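Local coordinates for putative lipoprotein YerB (Bacillus subtilis, PDB 2PSB) that is of unknown function but is a putative membrane-anchored lipoprotein that interacts with the helicase PcrA, a partnership not essential for viability, at residues A16-G20 and T165-F170; V27-V33 and F71-M75. All coordinates share one frame; numbering follows the deposited sequence.

Contact 1 (A16-G20 and T165-F170)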
loop_
_atom_site.group_PDB
_atom_site.type_symbol
_atom_site.label_atom_id
_atom_site.label_comp_id
_atom_site.label_asym_id
_atom_site.label_seq_id
_atom_site.Cartn_x
_atom_site.Cartn_y
_atom_site.Cartn_z
ATOM N N ALA A 16 6.465 15.791 -6.993
ATOM C CA ALA A 16 6.644 14.800 -5.939
ATOM C C ALA A 16 7.062 13.479 -6.588
ATOM O O ALA A 16 6.512 13.075 -7.613
ATOM C CB ALA A 16 5.358 14.627 -5.153
ATOM N N PRO A 17 8.050 12.794 -5.992
ATOM C CA PRO A 17 8.602 11.517 -6.459
ATOM C C PRO A 17 7.583 10.403 -6.688
ATOM O O PRO A 17 7.598 9.727 -7.710
ATOM C CB PRO A 17 9.583 11.127 -5.346
ATOM C CG PRO A 17 9.856 12.406 -4.624
ATOM C CD PRO A 17 8.555 13.113 -4.649
ATOM N N LEU A 18 6.697 10.220 -5.722
ATOM C CA LEU A 18 5.729 9.142 -5.792
ATOM C C LEU A 18 4.364 9.467 -6.373
ATOM O O LEU A 18 3.511 8.585 -6.476
ATOM C CB LEU A 18 5.590 8.531 -4.398
ATOM C CG LEU A 18 6.960 8.169 -3.793
ATOM C CD1 LEU A 18 6.762 7.340 -2.539
ATOM C CD2 LEU A 18 7.808 7.397 -4.819
ATOM N N THR A 19 4.165 10.713 -6.783
ATOM C CA THR A 19 2.883 11.107 -7.348
ATOM C C THR A 19 3.021 11.812 -8.697
ATOM O O THR A 19 2.116 11.760 -9.535
ATOM C CB THR A 19 2.133 12.025 -6.386
ATOM O OG1 THR A 19 0.768 12.122 -6.794
ATOM C CG2 THR A 19 2.748 13.405 -6.400
ATOM N N GLY A 20 4.152 12.480 -8.901
ATOM C CA GLY A 20 4.361 13.179 -10.154
ATOM C C GLY A 20 3.676 14.531 -10.195
ATOM O O GLY A 20 3.756 15.241 -11.197
ATOM N N THR A 165 14.232 10.590 -2.629
ATOM C CA THR A 165 13.964 9.264 -3.156
ATOM C C THR A 165 13.809 9.350 -4.674
ATOM O O THR A 165 13.259 10.326 -5.200
ATOM C CB THR A 165 12.698 8.638 -2.485
ATOM O OG1 THR A 165 11.621 8.576 -3.421
ATOM C CG2 THR A 165 12.262 9.472 -1.285
ATOM N N ASN A 166 14.331 8.349 -5.382
ATOM C CA ASN A 166 14.236 8.341 -6.837
ATOM C C ASN A 166 12.764 8.248 -7.223
ATOM O O ASN A 166 12.053 7.326 -6.806
ATOM C CB ASN A 166 15.020 7.168 -7.432
ATOM C CG ASN A 166 15.261 7.331 -8.928
ATOM O OD1 ASN A 166 15.842 8.328 -9.365
ATOM N ND2 ASN A 166 14.810 6.359 -9.721
ATOM N N PRO A 167 12.284 9.212 -8.020
ATOM C CA PRO A 167 10.887 9.257 -8.465
ATOM C C PRO A 167 10.452 8.113 -9.362
ATOM O O PRO A 167 11.274 7.433 -9.975
ATOM C CB PRO A 167 10.802 10.595 -9.189
ATOM C CG PRO A 167 12.167 10.741 -9.769
ATOM C CD PRO A 167 13.058 10.315 -8.617
ATOM N N LEU A 168 9.143 7.905 -9.422
ATOM C CA LEU A 168 8.580 6.891 -10.286
ATOM C C LEU A 168 8.528 7.501 -11.681
ATOM O O LEU A 168 8.900 8.660 -11.875
ATOM C CB LEU A 168 7.169 6.512 -9.823
ATOM C CG LEU A 168 7.059 5.473 -8.704
ATOM C CD1 LEU A 168 8.145 5.676 -7.663
ATOM C CD2 LEU A 168 5.676 5.582 -8.082
ATOM N N LEU A 169 8.074 6.714 -12.644
ATOM C CA LEU A 169 7.971 7.164 -14.017
ATOM C C LEU A 169 6.528 7.546 -14.294
ATOM O O LEU A 169 5.619 6.723 -14.144
ATOM C CB LEU A 169 8.403 6.052 -14.977
ATOM C CG LEU A 169 8.395 6.395 -16.470
ATOM C CD1 LEU A 169 9.450 7.462 -16.749
ATOM C CD2 LEU A 169 8.668 5.139 -17.300
ATOM N N PHE A 170 6.328 8.793 -14.710
ATOM C CA PHE A 170 4.995 9.313 -14.999
ATOM C C PHE A 170 4.873 9.776 -16.446
ATOM O O PHE A 170 5.880 10.034 -17.109
ATOM C CB PHE A 170 4.685 10.475 -14.055
ATOM C CG PHE A 170 4.527 10.058 -12.624
ATOM C CD1 PHE A 170 3.363 9.421 -12.199
ATOM C CD2 PHE A 170 5.555 10.249 -11.708
ATOM C CE1 PHE A 170 3.228 8.975 -10.883
ATOM C CE2 PHE A 170 5.429 9.807 -10.388
ATOM C CZ PHE A 170 4.266 9.169 -9.977
#

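Contact 2 (V27-V33 and F71-M75)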
loop_
_atom_site.group_PDB
_atom_site.type_symbol
_atom_site.label_atom_id
_atom_site.label_comp_id
_atom_site.label_asym_id
_atom_site.label_seq_id
_atom_site.Cartn_x
_atom_site.Cartn_y
_atom_site.Cartn_z
ATOM N N VAL A 27 9.043 19.198 0.709
ATOM C CA VAL A 27 8.557 17.830 0.582
ATOM C C VAL A 27 9.574 16.992 -0.175
ATOM O O VAL A 27 9.690 15.789 0.041
ATOM C CB VAL A 27 7.209 17.769 -0.167
ATOM C CG1 VAL A 27 7.400 18.145 -1.614
ATOM C CG2 VAL A 27 6.612 16.380 -0.054
ATOM N N THR A 28 10.317 17.650 -1.058
ATOM C CA THR A 28 11.346 17.010 -1.870
ATOM C C THR A 28 12.354 16.228 -1.039
ATOM O O THR A 28 13.032 15.334 -1.549
ATOM C CB THR A 28 12.092 18.073 -2.716
ATOM O OG1 THR A 28 11.272 18.443 -3.832
ATOM C CG2 THR A 28 13.432 17.552 -3.204
ATOM N N GLU A 29 12.457 16.559 0.241
ATOM C CA GLU A 29 13.397 15.860 1.097
ATOM C C GLU A 29 12.729 15.036 2.181
ATOM O O GLU A 29 13.405 14.389 2.972
ATOM C CB GLU A 29 14.365 16.858 1.716
ATOM C CG GLU A 29 15.356 17.412 0.720
ATOM C CD GLU A 29 16.053 18.653 1.236
ATOM O OE1 GLU A 29 15.435 19.739 1.210
ATOM O OE2 GLU A 29 17.213 18.534 1.681
ATOM N N ARG A 30 11.401 15.051 2.217
ATOM C CA ARG A 30 10.680 14.285 3.221
ATOM C C ARG A 30 10.772 12.788 2.931
ATOM O O ARG A 30 10.290 12.307 1.903
ATOM C CB ARG A 30 9.220 14.715 3.279
ATOM C CG ARG A 30 8.489 14.158 4.479
ATOM C CD ARG A 30 7.247 14.981 4.774
ATOM N NE ARG A 30 6.374 15.039 3.613
ATOM C CZ ARG A 30 5.351 15.873 3.495
ATOM N NH1 ARG A 30 5.070 16.726 4.477
ATOM N NH2 ARG A 30 4.616 15.863 2.392
ATOM N N ARG A 31 11.415 12.063 3.837
ATOM C CA ARG A 31 11.583 10.625 3.693
ATOM C C ARG A 31 10.239 9.901 3.699
ATOM O O ARG A 31 9.350 10.227 4.483
ATOM C CB ARG A 31 12.446 10.091 4.833
ATOM C CG ARG A 31 12.778 8.635 4.703
ATOM C CD ARG A 31 13.725 8.198 5.781
ATOM N NE ARG A 31 14.085 6.791 5.638
ATOM C CZ ARG A 31 14.814 6.118 6.515
ATOM N NH1 ARG A 31 15.258 6.730 7.600
ATOM N NH2 ARG A 31 15.099 4.840 6.306
ATOM N N PRO A 32 10.075 8.906 2.812
ATOM C CA PRO A 32 8.824 8.148 2.747
ATOM C C PRO A 32 8.550 7.404 4.054
ATOM O O PRO A 32 9.479 6.937 4.723
ATOM C CB PRO A 32 9.068 7.176 1.589
ATOM C CG PRO A 32 10.003 7.936 0.701
ATOM C CD PRO A 32 10.972 8.520 1.707
ATOM N N VAL A 33 7.272 7.320 4.412
ATOM C CA VAL A 33 6.825 6.597 5.600
ATOM C C VAL A 33 5.844 5.532 5.089
ATOM O O VAL A 33 4.820 5.859 4.487
ATOM C CB VAL A 33 6.111 7.545 6.613
ATOM C CG1 VAL A 33 5.565 6.749 7.798
ATOM C CG2 VAL A 33 7.103 8.596 7.131
ATOM N N PHE A 71 3.407 7.036 2.323
ATOM C CA PHE A 71 3.225 8.487 2.346
ATOM C C PHE A 71 4.551 9.183 2.073
ATOM O O PHE A 71 5.606 8.735 2.530
ATOM C CB PHE A 71 2.723 8.959 3.712
ATOM C CG PHE A 71 1.511 8.235 4.212
ATOM C CD1 PHE A 71 1.631 6.983 4.808
ATOM C CD2 PHE A 71 0.252 8.808 4.098
ATOM C CE1 PHE A 71 0.517 6.322 5.287
ATOM C CE2 PHE A 71 -0.869 8.159 4.574
ATOM C CZ PHE A 71 -0.744 6.915 5.167
ATOM N N GLN A 72 4.488 10.283 1.331
ATOM C CA GLN A 72 5.672 11.068 1.005
ATOM C C GLN A 72 5.258 12.495 0.670
ATOM O O GLN A 72 5.711 13.432 1.320
ATOM C CB GLN A 72 6.419 10.447 -0.173
ATOM C CG GLN A 72 7.817 11.001 -0.419
ATOM C CD GLN A 72 7.825 12.449 -0.887
ATOM O OE1 GLN A 72 7.070 12.834 -1.782
ATOM N NE2 GLN A 72 8.699 13.255 -0.298
ATOM N N SER A 73 4.388 12.659 -0.328
ATOM C CA SER A 73 3.941 13.998 -0.737
ATOM C C SER A 73 2.909 14.571 0.216
ATOM O O SER A 73 2.643 15.773 0.204
ATOM C CB SER A 73 3.318 13.971 -2.130
ATOM O OG SER A 73 1.957 13.590 -2.033
ATOM N N GLN A 74 2.302 13.699 1.010
ATOM C CA GLN A 74 1.284 14.106 1.970
ATOM C C GLN A 74 1.391 13.249 3.210
ATOM O O GLN A 74 1.294 12.024 3.135
ATOM C CB GLN A 74 -0.127 13.935 1.404
ATOM C CG GLN A 74 -0.521 14.903 0.315
ATOM C CD GLN A 74 -1.995 14.790 -0.021
ATOM O OE1 GLN A 74 -2.488 13.709 -0.348
ATOM N NE2 GLN A 74 -2.710 15.905 0.067
HETATM N N MSE A 75 1.587 13.892 4.354
HETATM C CA MSE A 75 1.694 13.168 5.608
HETATM C C MSE A 75 0.332 13.176 6.277
HETATM O O MSE A 75 -0.375 14.179 6.246
HETATM C CB MSE A 75 2.739 13.819 6.517
HETATM C CG MSE A 75 4.172 13.605 6.068
HETATM SE SE MSE A 75 4.653 11.730 5.894
HETATM C CE MSE A 75 5.611 11.801 4.226
#

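Contact 1 (A16-G20 and T165-F170)
G20 lies against the ring of F170: its CA sits 3.7 Å from the ring centroid and 23° off the normal, a CH-pi contact over one face and displaced toward the rim. T19 O rests above the same face, 3.3 Å from F170 CE1. The carbonyl oxygen of P17 instead meets the ring at its edge, in plane, with P17 O 3.4 Å from F170 CE2. With CG beside the backbone N and anti to the carbonyl carbon (chi1 -68°), F170 swings its ring against the turn formed by 16-20. That fit depends on glycine at position 20, because a CB built there would collide with F170 CG, and the backbone angles there call for glycine on their own.

The P17 carbonyl also makes the hydrogen bond across the contact. L168 N donates to P17 O at 2.9 Å, nearly straight at 171° although the donor is tilted out of the carbonyl plane. Around this bond P17 CB packs against P167 CB at 4.1 Å. Beside them L18 CD2 approaches L168 CD1 to 3.3 Å, closer than methyl groups normally pack, so the fit there is tight. T165 OG1 faces P17 CB at 3.8 Å and is buried without a polar partner in the model.

Behind this first shell, G20 N bonds to A16 O at 2.8 Å and closes the turn that presents the P17 carbonyl. Backbone bonds from T19 to G291 and from L169 to F288 fix both segments to a later part of the chain. Neither segment is helix or strand; together they form a loop-to-loop junction in which L18 and L168 reach I54 of strand 54-59, while T165 and L168 touch R276 of strand 276-281.

Contact 2 (V27-V33 and F71-M75)
Q72 O is gripped side-on by R30, which sends NE and NH2 to this one oxygen, each at 2.9 Å. The N-H angles, 144° and 141°, show two bent bonds sharing an acceptor that lies near the guanidinium plane. CG of R30 stands anti to the backbone N (chi1 -169°), and a bend at chi3 turns the guanidinium onto this carbonyl. One face of the group is covered by M75, a selenomethionine whose CG lies 3.6 Å from R30 CZ, the two side chains running past each other in opposite directions.

The amide of Q72 returns the grip. Q72 NE2 donates to V27 O at 2.7 Å and to R30 O at 2.9 Å, both acceptors lying in the amide plane, which fixes the rotation of the group. The bond to R30 O is nearly straight and falls on a lone pair; V27 O is reached from one face of its plane by Q72 NE2 and from the opposite face by R30 N. Replacing R30 with an alanine would probably leave Q72 O without its two donors and bare the flank of M75.

Next to these hydrogen bonds, P32 CG packs against Q72 CG at 3.9 Å. V33 and F71 then form an antiparallel hydrogen-bonded pair, with V33 N to F71 O at 2.9 Å and F71 N to V33 O at 2.8 Å. The bridge joins the start of strand 33-37 to the end of strand 65-71. V33 also packs on V101 of strand 99-102, R31 makes a salt bridge with D119, and R30 and M75 both lean on Y147 of helix 147-157.

How the contacts relate
From the N terminus, 16-20 comes first and meets 165-170 only much later in the chain, so contact 1 closes a long loop of 144 residues. Within that loop the chain passes 27-33, runs through strand 33-37 and strand 54-59, and returns along strand 65-71 to 71-75, where contact 2 closes a shorter loop of 37 residues; the two therefore nest without crossing. Their centres lie 11 Å apart, and they touch directly: P17 CD is 3.2 Å from Q72 OE1, and T165 CG2 is 3.4 Å from P32 CG. Contact 2 secures the ends of two paired strands, while contact 1 ties the N-terminal loop to the one between helix 147-157 and strand 183-187.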